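Local atomic coordinates of carboxypeptidase Y inhibitor (Saccharomyces cerevisiae, PDB entry 1WPX), a protein that inhibits carboxypeptidase Y, a serine protease, specifically and potently, as a member of the phosphatidylethanolamine-binding protein family. Residues B[33-45]-B[57-69]. Sequence-based numbering, arbitrary orientation.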
loop_
_atom_site.group_PDB
_atom_site.type_symbol
_atom_site.label_atom_id
_atom_site.label_comp_id
_atom_site.label_asym_id
_atom_site.label_seq_id
_atom_site.Cartn_x
_atom_site.Cartn_y
_atom_site.Cartn_z
ATOM N N PRO B 33 -18.899 6.161 9.020
ATOM C CA PRO B 33 -19.267 6.133 7.599
ATOM C C PRO B 33 -20.167 4.929 7.313
ATOM O O PRO B 33 -19.963 3.855 7.877
ATOM C CB PRO B 33 -17.917 6.011 6.890
ATOM C CG PRO B 33 -16.944 6.594 7.879
ATOM C CD PRO B 33 -17.442 6.057 9.188
ATOM N N SER B 34 -21.157 5.108 6.442
ATOM C CA SER B 34 -22.064 4.021 6.093
ATOM C C SER B 34 -21.598 3.350 4.822
ATOM O O SER B 34 -22.022 2.243 4.498
ATOM C CB SER B 34 -23.483 4.541 5.903
ATOM O OG SER B 34 -24.015 4.976 7.137
ATOM N N GLY B 35 -20.720 4.035 4.103
ATOM C CA GLY B 35 -20.182 3.499 2.869
ATOM C C GLY B 35 -18.932 4.284 2.549
ATOM O O GLY B 35 -18.411 4.986 3.416
ATOM N N ILE B 36 -18.427 4.167 1.329
ATOM C CA ILE B 36 -17.248 4.929 0.973
ATOM C C ILE B 36 -17.509 5.658 -0.334
ATOM O O ILE B 36 -18.150 5.128 -1.241
ATOM C CB ILE B 36 -15.979 4.028 0.869
ATOM C CG1 ILE B 36 -15.936 3.323 -0.476
ATOM C CG2 ILE B 36 -15.932 3.033 2.027
ATOM C CD1 ILE B 36 -15.055 4.049 -1.463
ATOM N N LEU B 37 -17.016 6.888 -0.415
ATOM C CA LEU B 37 -17.209 7.717 -1.595
ATOM C C LEU B 37 -15.986 7.739 -2.505
ATOM O O LEU B 37 -14.953 8.314 -2.157
ATOM C CB LEU B 37 -17.546 9.147 -1.165
ATOM C CG LEU B 37 -17.945 10.143 -2.256
ATOM C CD1 LEU B 37 -19.267 9.741 -2.903
ATOM C CD2 LEU B 37 -18.071 11.516 -1.624
ATOM N N ALA B 38 -16.099 7.111 -3.669
ATOM C CA ALA B 38 -14.994 7.108 -4.613
ATOM C C ALA B 38 -15.181 8.328 -5.498
ATOM O O ALA B 38 -16.247 8.539 -6.064
ATOM C CB ALA B 38 -15.008 5.847 -5.449
ATOM N N VAL B 39 -14.139 9.139 -5.595
ATOM C CA VAL B 39 -14.180 10.348 -6.398
ATOM C C VAL B 39 -12.955 10.347 -7.298
ATOM O O VAL B 39 -11.871 9.943 -6.881
ATOM C CB VAL B 39 -14.154 11.601 -5.493
ATOM C CG1 VAL B 39 -14.335 12.866 -6.328
ATOM C CG2 VAL B 39 -15.244 11.486 -4.422
ATOM N N GLU B 40 -13.131 10.802 -8.533
ATOM C CA GLU B 40 -12.036 10.844 -9.492
ATOM C C GLU B 40 -12.205 11.950 -10.530
ATOM O O GLU B 40 -13.312 12.210 -10.997
ATOM C CB GLU B 40 -11.934 9.501 -10.204
ATOM C CG GLU B 40 -10.850 9.450 -11.243
ATOM C CD GLU B 40 -10.929 8.198 -12.079
ATOM O OE1 GLU B 40 -11.957 8.015 -12.770
ATOM O OE2 GLU B 40 -9.968 7.399 -12.040
ATOM N N TYR B 41 -11.102 12.600 -10.886
ATOM C CA TYR B 41 -11.125 13.660 -11.886
ATOM C C TYR B 41 -10.779 13.039 -13.223
ATOM O O TYR B 41 -11.345 13.397 -14.255
ATOM C CB TYR B 41 -10.114 14.741 -11.531
ATOM C CG TYR B 41 -10.574 15.631 -10.406
ATOM C CD1 TYR B 41 -11.473 16.671 -10.639
ATOM C CD2 TYR B 41 -10.134 15.419 -9.099
ATOM C CE1 TYR B 41 -11.922 17.483 -9.597
ATOM C CE2 TYR B 41 -10.578 16.222 -8.053
ATOM C CZ TYR B 41 -11.469 17.250 -8.310
ATOM O OH TYR B 41 -11.898 18.046 -7.284
ATOM N N SER B 42 -9.840 12.102 -13.188
ATOM C CA SER B 42 -9.399 11.377 -14.376
ATOM C C SER B 42 -8.639 10.142 -13.902
ATOM O O SER B 42 -8.205 10.080 -12.751
ATOM C CB SER B 42 -8.493 12.249 -15.250
ATOM O OG SER B 42 -7.291 12.566 -14.577
ATOM N N SER B 43 -8.479 9.165 -14.787
ATOM C CA SER B 43 -7.791 7.930 -14.433
ATOM C C SER B 43 -6.478 8.175 -13.693
ATOM O O SER B 43 -6.004 7.311 -12.948
ATOM C CB SER B 43 -7.537 7.083 -15.688
ATOM O OG SER B 43 -6.660 7.734 -16.588
ATOM N N SER B 44 -5.898 9.355 -13.882
ATOM C CA SER B 44 -4.642 9.677 -13.226
ATOM C C SER B 44 -4.841 10.643 -12.066
ATOM O O SER B 44 -3.876 11.028 -11.395
ATOM C CB SER B 44 -3.670 10.299 -14.229
ATOM O OG SER B 44 -4.120 11.583 -14.636
ATOM N N ALA B 45 -6.089 11.039 -11.829
ATOM C CA ALA B 45 -6.382 11.980 -10.758
ATOM C C ALA B 45 -7.500 11.510 -9.843
ATOM O O ALA B 45 -8.594 12.074 -9.835
ATOM C CB ALA B 45 -6.731 13.337 -11.346
ATOM N N LYS B 57 -5.385 19.538 -12.499
ATOM C CA LYS B 57 -6.115 18.302 -12.733
ATOM C C LYS B 57 -7.507 18.350 -12.108
ATOM O O LYS B 57 -8.424 17.681 -12.578
ATOM C CB LYS B 57 -5.323 17.106 -12.202
ATOM C CG LYS B 57 -4.248 16.624 -13.168
ATOM C CD LYS B 57 -3.449 15.468 -12.587
ATOM C CE LYS B 57 -2.472 14.881 -13.602
ATOM N NZ LYS B 57 -3.179 14.176 -14.712
ATOM N N ALA B 58 -7.663 19.158 -11.061
ATOM C CA ALA B 58 -8.944 19.301 -10.377
ATOM C C ALA B 58 -9.695 20.510 -10.933
ATOM O O ALA B 58 -10.481 21.154 -10.236
ATOM C CB ALA B 58 -8.714 19.469 -8.885
ATOM N N ARG B 59 -9.455 20.794 -12.207
ATOM C CA ARG B 59 -10.059 21.932 -12.890
ATOM C C ARG B 59 -11.557 21.780 -13.185
ATOM O O ARG B 59 -12.322 22.724 -13.009
ATOM C CB ARG B 59 -9.288 22.186 -14.189
ATOM C CG ARG B 59 -9.496 23.551 -14.796
ATOM C CD ARG B 59 -8.747 23.673 -16.114
ATOM N NE ARG B 59 -9.038 22.550 -17.006
ATOM C CZ ARG B 59 -8.913 22.588 -18.330
ATOM N NH1 ARG B 59 -8.504 23.699 -18.931
ATOM N NH2 ARG B 59 -9.195 21.510 -19.056
ATOM N N SER B 60 -11.977 20.600 -13.633
ATOM C CA SER B 60 -13.388 20.364 -13.942
ATOM C C SER B 60 -14.067 19.541 -12.853
ATOM O O SER B 60 -13.415 19.091 -11.914
ATOM C CB SER B 60 -13.521 19.649 -15.286
ATOM O OG SER B 60 -12.911 20.407 -16.318
ATOM N N LYS B 61 -15.376 19.345 -12.973
ATOM C CA LYS B 61 -16.100 18.577 -11.968
ATOM C C LYS B 61 -15.750 17.092 -12.052
ATOM O O LYS B 61 -15.699 16.516 -13.138
ATOM C CB LYS B 61 -17.614 18.770 -12.116
ATOM C CG LYS B 61 -18.388 18.202 -10.933
ATOM C CD LYS B 61 -19.833 18.673 -10.870
ATOM C CE LYS B 61 -20.714 17.992 -11.901
ATOM N NZ LYS B 61 -22.143 18.378 -11.696
ATOM N N PRO B 62 -15.499 16.454 -10.896
ATOM C CA PRO B 62 -15.148 15.035 -10.828
ATOM C C PRO B 62 -16.347 14.095 -10.859
ATOM O O PRO B 62 -17.489 14.524 -10.707
ATOM C CB PRO B 62 -14.401 14.945 -9.509
ATOM C CG PRO B 62 -15.186 15.877 -8.655
ATOM C CD PRO B 62 -15.392 17.076 -9.562
ATOM N N GLN B 63 -16.072 12.808 -11.056
ATOM C CA GLN B 63 -17.109 11.781 -11.069
ATOM C C GLN B 63 -17.184 11.159 -9.674
ATOM O O GLN B 63 -16.187 11.130 -8.944
ATOM C CB GLN B 63 -16.777 10.700 -12.084
ATOM C CG GLN B 63 -16.620 11.210 -13.490
ATOM C CD GLN B 63 -16.208 10.114 -14.447
ATOM O OE1 GLN B 63 -16.949 9.146 -14.663
ATOM N NE2 GLN B 63 -15.012 10.249 -15.022
ATOM N N PHE B 64 -18.359 10.653 -9.314
ATOM C CA PHE B 64 -18.557 10.053 -8.000
ATOM C C PHE B 64 -19.177 8.662 -8.064
ATOM O O PHE B 64 -19.853 8.309 -9.028
ATOM C CB PHE B 64 -19.466 10.944 -7.157
ATOM C CG PHE B 64 -18.968 12.349 -7.000
ATOM C CD1 PHE B 64 -18.150 12.696 -5.928
ATOM C CD2 PHE B 64 -19.334 13.335 -7.917
ATOM C CE1 PHE B 64 -17.702 14.011 -5.763
ATOM C CE2 PHE B 64 -18.892 14.652 -7.765
ATOM C CZ PHE B 64 -18.074 14.990 -6.682
ATOM N N GLN B 65 -18.928 7.878 -7.019
ATOM C CA GLN B 65 -19.475 6.535 -6.887
ATOM C C GLN B 65 -19.656 6.292 -5.407
ATOM O O GLN B 65 -18.815 6.691 -4.607
ATOM C CB GLN B 65 -18.538 5.463 -7.448
ATOM C CG GLN B 65 -19.076 4.043 -7.219
ATOM C CD GLN B 65 -18.082 2.952 -7.573
ATOM O OE1 GLN B 65 -16.979 2.905 -7.033
ATOM N NE2 GLN B 65 -18.475 2.062 -8.477
ATOM N N PHE B 66 -20.754 5.642 -5.043
ATOM C CA PHE B 66 -21.030 5.345 -3.644
ATOM C C PHE B 66 -21.103 3.840 -3.452
ATOM O O PHE B 66 -21.828 3.149 -4.155
ATOM C CB PHE B 66 -22.346 5.987 -3.212
ATOM C CG PHE B 66 -22.737 5.679 -1.792
ATOM C CD1 PHE B 66 -21.887 5.987 -0.736
ATOM C CD2 PHE B 66 -23.965 5.091 -1.509
ATOM C CE1 PHE B 66 -22.252 5.713 0.582
ATOM C CE2 PHE B 66 -24.341 4.814 -0.192
ATOM C CZ PHE B 66 -23.481 5.125 0.854
ATOM N N THR B 67 -20.315 3.331 -2.519
ATOM C CA THR B 67 -20.329 1.912 -2.240
ATOM C C THR B 67 -20.911 1.741 -0.854
ATOM O O THR B 67 -20.358 2.224 0.133
ATOM C CB THR B 67 -18.912 1.299 -2.283
ATOM O OG1 THR B 67 -18.476 1.209 -3.641
ATOM C CG2 THR B 67 -18.908 -0.089 -1.677
ATOM N N PHE B 68 -22.057 1.081 -0.790
ATOM C CA PHE B 68 -22.687 0.841 0.490
ATOM C C PHE B 68 -22.343 -0.572 0.924
ATOM O O PHE B 68 -22.348 -1.507 0.117
ATOM C CB PHE B 68 -24.206 1.017 0.396
ATOM C CG PHE B 68 -24.946 0.518 1.603
ATOM C CD1 PHE B 68 -25.483 -0.768 1.624
ATOM C CD2 PHE B 68 -25.078 1.318 2.737
ATOM C CE1 PHE B 68 -26.141 -1.250 2.757
ATOM C CE2 PHE B 68 -25.736 0.845 3.880
ATOM C CZ PHE B 68 -26.267 -0.440 3.889
ATOM N N ASN B 69 -22.021 -0.715 2.203
ATOM C CA ASN B 69 -21.680 -2.013 2.762
ATOM C C ASN B 69 -22.354 -2.157 4.113
ATOM O O ASN B 69 -21.885 -1.595 5.106
ATOM C CB ASN B 69 -20.167 -2.140 2.927
ATOM C CG ASN B 69 -19.761 -3.471 3.517
ATOM O OD1 ASN B 69 -20.116 -4.526 2.989
ATOM N ND2 ASN B 69 -19.013 -3.434 4.617
#
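S44 OG accepts a hydrogen bond from K57 NZ at 2.8 Å and has a second, weak one with S42 OG at 3.3 Å. The long lysine suits this place: its chain runs straight past the A45 methyl and bends only at the end (chi4 -69°) to bring the ammonium to the hydroxyl. Nearby, the Y41 ring is sandwiched by two CH-pi contacts, P62 CB over one face and A58 CA over the other, each 3.7 Å from the ring centroid, while S60 O lies in the ring plane at its edge, 3.2 Å from Y41 CE1. Y41 OH is hydrogen-bonded to the hydroxyl of Y150. A leucine here would probably deprive P62 and A58 of the flat surface between them and cost Y150 OH a partner, though not its bond to A58 O. Y41 and S42 both face A45 in a classic beta bulge. Six backbone hydrogen bonds, among them Q63 N to E40 O at 2.8 Å, join strands 35-40 and 63-69 in the large antiparallel sheet of the phosphatidylethanolamine-binding protein fold. On the face packed against F166, apolar V39 suits its buried site: both branches lie beside F64, with V39 CG2 3.5 Å from F64 CD1. G35, lacking a side chain, lets F66 CE1 approach its CA to 3.8 Å. On the other face I36, E40, Q63 and Q65 meet another protein chain, whose backbone is hydrogen-bonded by Q65 NE2.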